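PDB 6A6E: cysteine desulfurase from Fervidobacterium islandicum, which catalyses the pyridoxal-phosphate-dependent removal of sulfur from cysteine, probably passing it on as a persulfide for iron-sulfur cluster assembly by the Suf system. Local coordinates for residues S7-D12 with V315-N320; L197-F202 with K224-F229; I266-V269 with V274-N277. One frame throughout, in Å; residues are numbered along the deposited sequence.

Interaction 1 of 3, residues S7-D12 with V315-N320; sequences STVFSD and VEELSN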
loop_
_atom_site.group_PDB
_atom_site.type_symbol
_atom_site.label_atom_id
_atom_site.label_comp_id
_atom_site.label_asym_id
_atom_site.label_seq_id
_atom_site.Cartn_x
_atom_site.Cartn_y
_atom_site.Cartn_z
ATOM N N SER A 7 28.921 23.122 7.509
ATOM C CA SER A 7 27.740 22.934 8.377
ATOM C C SER A 7 27.921 23.619 9.750
ATOM O O SER A 7 28.936 23.441 10.424
ATOM C CB SER A 7 27.491 21.430 8.590
ATOM O OG SER A 7 26.147 21.167 8.929
ATOM N N THR A 8 26.928 24.373 10.183
ATOM C CA THR A 8 26.899 24.859 11.560
ATOM C C THR A 8 26.341 23.758 12.528
ATOM O O THR A 8 26.314 23.937 13.734
ATOM C CB THR A 8 26.072 26.182 11.633
ATOM O OG1 THR A 8 26.406 26.881 12.830
ATOM C CG2 THR A 8 24.560 25.974 11.630
ATOM N N VAL A 9 25.907 22.616 11.983
ATOM C CA VAL A 9 25.087 21.647 12.716
ATOM C C VAL A 9 25.856 20.370 12.987
ATOM O O VAL A 9 25.779 19.858 14.083
ATOM C CB VAL A 9 23.817 21.287 11.897
ATOM C CG1 VAL A 9 23.037 20.141 12.541
ATOM C CG2 VAL A 9 22.935 22.526 11.702
ATOM N N PHE A 10 26.539 19.838 11.965
ATOM C CA PHE A 10 27.183 18.548 12.042
ATOM C C PHE A 10 28.691 18.734 11.912
ATOM O O PHE A 10 29.124 19.522 11.091
ATOM C CB PHE A 10 26.757 17.649 10.854
ATOM C CG PHE A 10 25.332 17.190 10.903
ATOM C CD1 PHE A 10 24.866 16.484 11.975
ATOM C CD2 PHE A 10 24.487 17.422 9.847
ATOM C CE1 PHE A 10 23.547 16.031 12.023
ATOM C CE2 PHE A 10 23.160 17.008 9.883
ATOM C CZ PHE A 10 22.693 16.298 10.980
ATOM N N SER A 11 29.475 17.954 12.654
ATOM C CA SER A 11 30.920 17.890 12.471
ATOM C C SER A 11 31.229 17.312 11.097
ATOM O O SER A 11 30.363 16.725 10.449
ATOM C CB SER A 11 31.529 17.007 13.571
ATOM O OG SER A 11 31.088 15.655 13.497
ATOM N N ASP A 12 32.452 17.446 10.631
ATOM C CA ASP A 12 32.785 16.872 9.328
ATOM C C ASP A 12 32.739 15.362 9.373
ATOM O O ASP A 12 32.445 14.720 8.360
ATOM C CB ASP A 12 34.133 17.360 8.834
ATOM C CG ASP A 12 34.102 18.818 8.481
ATOM O OD1 ASP A 12 33.249 19.212 7.647
ATOM O OD2 ASP A 12 34.903 19.587 9.057
ATOM N N VAL A 315 18.671 21.065 7.342
ATOM C CA VAL A 315 17.804 21.390 6.223
ATOM C C VAL A 315 17.470 22.889 6.162
ATOM O O VAL A 315 17.434 23.471 5.099
ATOM C CB VAL A 315 16.493 20.544 6.234
ATOM C CG1 VAL A 315 15.647 20.946 5.063
ATOM C CG2 VAL A 315 16.808 19.078 6.039
ATOM N N GLU A 316 17.254 23.500 7.321
ATOM C CA GLU A 316 17.038 24.927 7.414
ATOM C C GLU A 316 18.225 25.716 6.846
ATOM O O GLU A 316 18.037 26.613 6.050
ATOM C CB GLU A 316 16.770 25.298 8.873
ATOM C CG GLU A 316 16.420 26.737 9.142
ATOM C CD GLU A 316 15.711 26.874 10.483
ATOM O OE1 GLU A 316 16.357 26.599 11.526
ATOM O OE2 GLU A 316 14.509 27.229 10.502
ATOM N N GLU A 317 19.433 25.349 7.192
ATOM C CA GLU A 317 20.591 26.112 6.708
ATOM C C GLU A 317 20.806 25.852 5.210
ATOM O O GLU A 317 21.162 26.756 4.454
ATOM C CB GLU A 317 21.860 25.848 7.557
ATOM C CG GLU A 317 22.734 24.693 7.092
ATOM C CD GLU A 317 23.783 24.241 8.132
ATOM O OE1 GLU A 317 24.138 25.119 8.988
ATOM O OE2 GLU A 317 24.226 23.019 8.066
ATOM N N LEU A 318 20.552 24.627 4.750
ATOM C CA LEU A 318 20.631 24.374 3.327
ATOM C C LEU A 318 19.615 25.193 2.575
ATOM O O LEU A 318 19.929 25.707 1.532
ATOM C CB LEU A 318 20.378 22.911 2.996
ATOM C CG LEU A 318 21.457 21.944 3.353
ATOM C CD1 LEU A 318 20.923 20.541 3.086
ATOM C CD2 LEU A 318 22.688 22.244 2.512
ATOM N N SER A 319 18.402 25.274 3.109
ATOM C CA SER A 319 17.320 26.019 2.484
ATOM C C SER A 319 17.624 27.493 2.342
ATOM O O SER A 319 17.309 28.092 1.291
ATOM C CB SER A 319 16.000 25.914 3.260
ATOM O OG SER A 319 15.594 24.578 3.421
ATOM N N ASN A 320 18.138 28.098 3.415
ATOM C CA ASN A 320 18.520 29.506 3.391
ATOM C C ASN A 320 19.596 29.754 2.361
ATOM O O ASN A 320 19.467 30.650 1.585
ATOM C CB ASN A 320 18.982 29.978 4.745
ATOM C CG ASN A 320 17.874 29.909 5.771
ATOM O OD1 ASN A 320 16.703 29.902 5.436
ATOM N ND2 ASN A 320 18.234 29.845 7.017
#
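Ser7 OG donates to Glu317 OE2 at 2.8 Å. Glu317 OE2 accepts with its syn lone pair, on the side of OE1. The other oxygen faces the backbone next door: Thr8 N points at Glu317 OE1 over 3.1 Å, but this second bond is doubtful, since OE1 is modelled too close to a neighbouring atom. One carboxylate therefore appears to span a side-chain hydroxyl and a main-chain N-H of successive residues. Val9 CG2 lies against the carboxylate, 3.9 Å from Glu317 OE2, in van der Waals contact. The glutamate reaches the loop with CG set between its backbone N and carbonyl carbon (chi1 90°) and the chain stretched out beyond, which carries the carboxylate well off the helix. Two second-shell features bear on the partners. Ser7 OG also receives weak bonds from Val9 N, at 3.4 Å, and from Phe10 N, within the curl of the loop. Glu317 OE2 is also hydrogen-bonded to His314 ND1, one helical turn earlier. Cut back to an alanine, this position would lose the carboxylate, and Ser7 OG and His314 ND1 would probably be left without their shared acceptor. Phe10 packs edge-to-face with His314, and Val9 lies on Lys310 and Lys313. In the helix itself, Ser319 OG donates to Val315 O at 2.7 Å. It also meets Ser344 N, just ahead of strand 345-350. The contact is at the surface and seats the N-terminal loop on helix 308-327, immediately before helix 12-20 begins with Ser11 as its N-cap.

Interaction 2 of 3, residues L197-F202 with K224-F229; sequences LIRETF and KLDVDF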
loop_
_atom_site.group_PDB
_atom_site.type_symbol
_atom_site.label_atom_id
_atom_site.label_comp_id
_atom_site.label_asym_id
_atom_site.label_seq_id
_atom_site.Cartn_x
_atom_site.Cartn_y
_atom_site.Cartn_z
ATOM N N LEU A 197 -2.508 29.320 13.554
ATOM C CA LEU A 197 -3.373 30.453 13.184
ATOM C C LEU A 197 -4.607 29.901 12.465
ATOM O O LEU A 197 -5.739 30.319 12.728
ATOM C CB LEU A 197 -2.606 31.422 12.320
ATOM C CG LEU A 197 -3.461 32.518 11.675
ATOM C CD1 LEU A 197 -4.060 33.475 12.713
ATOM C CD2 LEU A 197 -2.613 33.235 10.634
ATOM N N ILE A 198 -4.410 28.906 11.588
ATOM C CA ILE A 198 -5.569 28.294 10.937
ATOM C C ILE A 198 -6.458 27.585 11.926
ATOM O O ILE A 198 -7.692 27.698 11.870
ATOM C CB ILE A 198 -5.140 27.380 9.734
ATOM C CG1 ILE A 198 -4.481 28.254 8.690
ATOM C CG2 ILE A 198 -6.343 26.626 9.133
ATOM C CD1 ILE A 198 -3.655 27.478 7.722
ATOM N N ARG A 199 -5.866 26.876 12.873
ATOM C CA ARG A 199 -6.671 26.126 13.829
ATOM C C ARG A 199 -7.583 27.082 14.649
ATOM O O ARG A 199 -8.771 26.776 14.862
ATOM C CB ARG A 199 -5.722 25.393 14.756
ATOM C CG ARG A 199 -6.302 24.842 16.055
ATOM C CD ARG A 199 -7.241 23.672 15.886
ATOM N NE ARG A 199 -8.489 23.919 15.161
ATOM C CZ ARG A 199 -9.335 22.949 14.785
ATOM N NH1 ARG A 199 -9.065 21.666 15.037
ATOM N NH2 ARG A 199 -10.435 23.234 14.101
ATOM N N GLU A 200 -7.037 28.221 15.087
ATOM C CA GLU A 200 -7.875 29.236 15.854
ATOM C C GLU A 200 -8.833 30.006 15.017
ATOM O O GLU A 200 -9.952 30.305 15.481
ATOM C CB GLU A 200 -7.028 30.204 16.683
ATOM C CG GLU A 200 -5.959 29.549 17.543
ATOM C CD GLU A 200 -6.492 28.460 18.470
ATOM O OE1 GLU A 200 -7.719 28.456 18.740
ATOM O OE2 GLU A 200 -5.675 27.604 18.916
ATOM N N THR A 201 -8.458 30.315 13.770
ATOM C CA THR A 201 -9.387 31.024 12.896
ATOM C C THR A 201 -10.614 30.168 12.556
ATOM O O THR A 201 -11.715 30.664 12.430
ATOM C CB THR A 201 -8.651 31.421 11.605
ATOM O OG1 THR A 201 -7.482 32.156 11.961
ATOM C CG2 THR A 201 -9.526 32.188 10.665
ATOM N N PHE A 202 -10.424 28.865 12.361
ATOM C CA PHE A 202 -11.546 27.998 12.004
ATOM C C PHE A 202 -11.713 26.989 13.128
ATOM O O PHE A 202 -11.412 25.766 13.014
ATOM C CB PHE A 202 -11.306 27.332 10.656
ATOM C CG PHE A 202 -11.151 28.320 9.534
ATOM C CD1 PHE A 202 -12.247 28.978 9.041
ATOM C CD2 PHE A 202 -9.922 28.632 9.033
ATOM C CE1 PHE A 202 -12.103 29.889 8.038
ATOM C CE2 PHE A 202 -9.772 29.558 8.041
ATOM C CZ PHE A 202 -10.875 30.175 7.532
ATOM N N LYS A 224 0.176 20.026 20.293
ATOM C CA LYS A 224 0.405 21.458 20.164
ATOM C C LYS A 224 -0.305 22.086 18.994
ATOM O O LYS A 224 -0.891 23.168 19.110
ATOM C CB LYS A 224 1.879 21.739 19.994
ATOM C CG LYS A 224 2.605 21.595 21.277
ATOM C CD LYS A 224 4.093 21.913 21.138
ATOM C CE LYS A 224 4.687 21.763 22.528
ATOM N NZ LYS A 224 6.153 21.967 22.400
ATOM N N LEU A 225 -0.238 21.437 17.838
ATOM C CA LEU A 225 -0.912 21.997 16.649
ATOM C C LEU A 225 -2.426 21.900 16.821
ATOM O O LEU A 225 -3.161 22.729 16.260
ATOM C CB LEU A 225 -0.489 21.289 15.352
ATOM C CG LEU A 225 0.974 21.352 15.014
ATOM C CD1 LEU A 225 1.242 20.488 13.785
ATOM C CD2 LEU A 225 1.377 22.805 14.800
ATOM N N ASP A 226 -2.878 20.894 17.586
ATOM C CA ASP A 226 -4.313 20.631 17.800
ATOM C C ASP A 226 -5.121 20.312 16.520
ATOM O O ASP A 226 -6.354 20.533 16.428
ATOM C CB ASP A 226 -4.966 21.796 18.549
ATOM C CG ASP A 226 -6.317 21.387 19.175
ATOM O OD1 ASP A 226 -6.471 20.212 19.580
ATOM O OD2 ASP A 226 -7.246 22.206 19.240
ATOM N N VAL A 227 -4.418 19.782 15.524
ATOM C CA VAL A 227 -5.072 19.285 14.337
ATOM C C VAL A 227 -5.947 18.110 14.669
ATOM O O VAL A 227 -5.682 17.352 15.587
ATOM C CB VAL A 227 -4.061 18.841 13.229
ATOM C CG1 VAL A 227 -3.229 19.997 12.738
ATOM C CG2 VAL A 227 -3.143 17.736 13.671
ATOM N N ASP A 228 -7.008 17.935 13.895
ATOM C CA ASP A 228 -7.843 16.750 13.999
ATOM C C ASP A 228 -7.279 15.517 13.292
ATOM O O ASP A 228 -7.420 14.407 13.799
ATOM C CB ASP A 228 -9.198 17.124 13.485
ATOM C CG ASP A 228 -9.842 18.285 14.381
ATOM O OD1 ASP A 228 -9.750 18.189 15.609
ATOM O OD2 ASP A 228 -10.308 19.288 13.843
ATOM N N PHE A 229 -6.707 15.720 12.125
ATOM C CA PHE A 229 -6.106 14.669 11.346
ATOM C C PHE A 229 -4.852 15.232 10.715
ATOM O O PHE A 229 -4.819 16.427 10.352
ATOM C CB PHE A 229 -7.043 14.151 10.230
ATOM C CG PHE A 229 -8.316 13.564 10.728
ATOM C CD1 PHE A 229 -8.352 12.280 11.215
ATOM C CD2 PHE A 229 -9.451 14.354 10.812
ATOM C CE1 PHE A 229 -9.489 11.760 11.740
ATOM C CE2 PHE A 229 -10.620 13.817 11.311
ATOM C CZ PHE A 229 -10.644 12.523 11.784
#
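Leu225 O lies 3.8 Å from Arg199 CG, so the aliphatic start of the arginine runs past the end of helix 222-225. Its chain leaves with CG anti to the backbone N (chi1 164°) and bends at the next two torsions, which brings the guanidinium down along the residues that follow.

Asp226 is the first of these. It has left the helix with positive phi, and its carbonyl is turned to the arginine: Arg199 NH1 donates to Asp226 O over 3.3 Å, nearly straight at 171° and in the guanidinium plane. The Asp226 carboxylate takes another course. OD2 sits 3.7 Å from Arg199 CD, well out of the guanidinium plane, so only a charge attraction is left, while OD1 forms a salt bridge with Lys249.

Val227 turns its side chain away from the arginine, onto Val209. This is a beta-alpha-beta unit of the mixed sheet in the pyridoxal-phosphate domain. The neighbouring parallel strands 206-210 and 229-233 are joined through helix 222-225, and helix 195-201 leads into the first of them. Cofactor-pocket residues Asp210 and Ser233 stand at the far ends of these strands, away from this contact.

Asp228 supplies the salt bridge, Arg199 NH1 to Asp228 OD2 at 2.9 Å. The nitrogen comes from above the carboxylate plane, and the two flat groups are turned 66° apart. OD2 also accepts from Leu207 N, and OD1 pairs with Lys249. On the far side, Arg199 NH2 donates to Phe202 O at 2.9 Å, with Ala205 O as a further acceptor. Phe202 O, Asp226 O and Asp228 OD2 thus meet the guanidinium at its edge. At Phe229 the chain enters its strand, bonded through the backbone to Leu207 and Val209.

Interaction 3 of 3, residues I266-V269 with V274-N277; sequences IDKV and VTFN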
loop_
_atom_site.group_PDB
_atom_site.type_symbol
_atom_site.label_atom_id
_atom_site.label_comp_id
_atom_site.label_asym_id
_atom_site.label_seq_id
_atom_site.Cartn_x
_atom_site.Cartn_y
_atom_site.Cartn_z
ATOM N N ILE A 266 -12.787 -6.027 11.515
ATOM C CA ILE A 266 -14.085 -6.454 12.013
ATOM C C ILE A 266 -13.938 -6.985 13.445
ATOM O O ILE A 266 -12.795 -7.253 13.972
ATOM C CB ILE A 266 -14.800 -7.488 11.058
ATOM C CG1 ILE A 266 -13.915 -8.662 10.673
ATOM C CG2 ILE A 266 -15.227 -6.801 9.778
ATOM C CD1 ILE A 266 -13.627 -9.638 11.818
ATOM N N ASP A 267 -15.085 -7.098 14.081
ATOM C CA ASP A 267 -15.207 -7.821 15.386
ATOM C C ASP A 267 -16.072 -9.044 15.059
ATOM O O ASP A 267 -15.547 -10.150 15.033
ATOM C CB ASP A 267 -15.838 -6.903 16.449
ATOM C CG ASP A 267 -16.200 -7.646 17.778
ATOM O OD1 ASP A 267 -15.830 -8.818 17.925
ATOM O OD2 ASP A 267 -16.885 -7.031 18.631
ATOM N N LYS A 268 -17.357 -8.824 14.704
ATOM C CA LYS A 268 -18.242 -9.941 14.313
ATOM C C LYS A 268 -18.811 -9.765 12.932
ATOM O O LYS A 268 -19.353 -8.723 12.591
ATOM C CB LYS A 268 -19.473 -10.123 15.252
ATOM C CG LYS A 268 -19.143 -10.597 16.642
ATOM C CD LYS A 268 -18.266 -11.867 16.635
ATOM C CE LYS A 268 -17.985 -12.402 18.030
ATOM N NZ LYS A 268 -17.535 -11.363 18.992
ATOM N N VAL A 269 -18.794 -10.833 12.165
ATOM C CA VAL A 269 -19.357 -10.793 10.865
ATOM C C VAL A 269 -20.393 -11.918 10.727
ATOM O O VAL A 269 -20.064 -13.039 11.010
ATOM C CB VAL A 269 -18.243 -11.063 9.834
ATOM C CG1 VAL A 269 -18.834 -11.118 8.430
ATOM C CG2 VAL A 269 -17.154 -10.021 10.000
ATOM N N VAL A 274 -22.238 -6.544 10.103
ATOM C CA VAL A 274 -20.881 -6.534 10.677
ATOM C C VAL A 274 -20.695 -5.524 11.784
ATOM O O VAL A 274 -21.308 -4.516 11.796
ATOM C CB VAL A 274 -19.822 -6.245 9.575
ATOM C CG1 VAL A 274 -20.026 -7.205 8.457
ATOM C CG2 VAL A 274 -19.945 -4.855 8.999
ATOM N N THR A 275 -19.842 -5.814 12.742
ATOM C CA THR A 275 -19.405 -4.819 13.691
ATOM C C THR A 275 -17.853 -4.773 13.594
ATOM O O THR A 275 -17.222 -5.655 12.965
ATOM C CB THR A 275 -19.808 -5.223 15.102
ATOM O OG1 THR A 275 -19.229 -6.488 15.364
ATOM C CG2 THR A 275 -21.375 -5.308 15.195
ATOM N N PHE A 276 -17.278 -3.740 14.198
ATOM C CA PHE A 276 -15.883 -3.374 13.951
ATOM C C PHE A 276 -15.026 -3.562 15.164
ATOM O O PHE A 276 -15.502 -3.550 16.273
ATOM C CB PHE A 276 -15.818 -1.939 13.490
ATOM C CG PHE A 276 -16.631 -1.658 12.257
ATOM C CD1 PHE A 276 -16.526 -2.464 11.115
ATOM C CD2 PHE A 276 -17.496 -0.542 12.221
ATOM C CE1 PHE A 276 -17.309 -2.217 10.021
ATOM C CE2 PHE A 276 -18.249 -0.288 11.107
ATOM C CZ PHE A 276 -18.133 -1.092 10.005
ATOM N N ASN A 277 -13.751 -3.790 14.944
ATOM C CA ASN A 277 -12.755 -3.920 15.988
ATOM C C ASN A 277 -12.516 -2.545 16.674
ATOM O O ASN A 277 -13.027 -1.523 16.236
ATOM C CB ASN A 277 -11.478 -4.441 15.320
ATOM C CG ASN A 277 -10.615 -5.237 16.210
ATOM O OD1 ASN A 277 -10.700 -5.119 17.454
ATOM N ND2 ASN A 277 -9.664 -5.995 15.589
HETATM O O HOH W 1 -17.780 -4.226 17.755
HETATM O O HOH W 2 -19.631 -7.267 17.798
#
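Thr275 OG1 is gripped from two sources. Lys268 N donates to Thr275 OG1 at 3.1 Å, and a water lies 2.6 Å from the same Thr275 OG1. The hydroxyl sits between the backbone N and the carbonyl carbon of its own residue (chi1 58°), which turns it to the facing strand. That water also donates to Asp267 OD2. A second water bridges Asp267 OD2 to Phe276 O, 2.8 Å from the latter, so one carboxylate oxygen is tied to the opposite strand twice through water. The other oxygen, Asp267 OD1, forms a salt bridge with Lys268 NZ at 3.2 Å; the bent lysine chain folds back to its neighbour.

Two backbone bonds hold the strands: Asp267 N to Thr275 O at 2.8 Å and Thr275 N to Lys268 O at 3.0 Å. The backbone N and O of Thr275 thus pair with two successive residues, Lys268 and Asp267, in place of one: a beta bulge, where the register slips by one between Ile266 and Val269. The chain turns a corner at Asp267. The whole is an antiparallel beta hairpin, consistent with the hairpin that SufS-type desulfurases extend to the partner subunit. Here Asp267 O and Val269 N are hydrogen-bonded to the amide of Gln378 of the second subunit, two positions beyond Cys376, which carries a persulfide in this crystal.

Val269 and Val274 lie side by side, CG1 to CG1 4.1 Å, on one face, and Val269 also packs on His134 of the second subunit. At the other end Asn277 CB rests 3.4 Å from Ile266 O, while Asn277 ND2 is bonded to Glu264 O and to a citrate, probably from the crystallisation liquor.

Overall arrangement
The three contacts share no element and do not touch. Interaction 1 is a surface contact by the N-terminus. Interaction 2 is partly buried, at the start of two inner strands of the large sheet, which run in parallel to the cofactor pocket. The centre of interaction 3 is about 33 Å from the centre of the chain, yet the contact is covered in part by the second subunit. Interactions 1 and 3 are on opposite sides of the chain centre, their own centres about 50 Å apart. The chemistry differs with the place in the fold. A lone carboxylate gathers hydrogen bonds in interaction 1, and a charged arginine meets acceptors in interaction 2. Interaction 3 relies on strand backbone bonds and bridging waters.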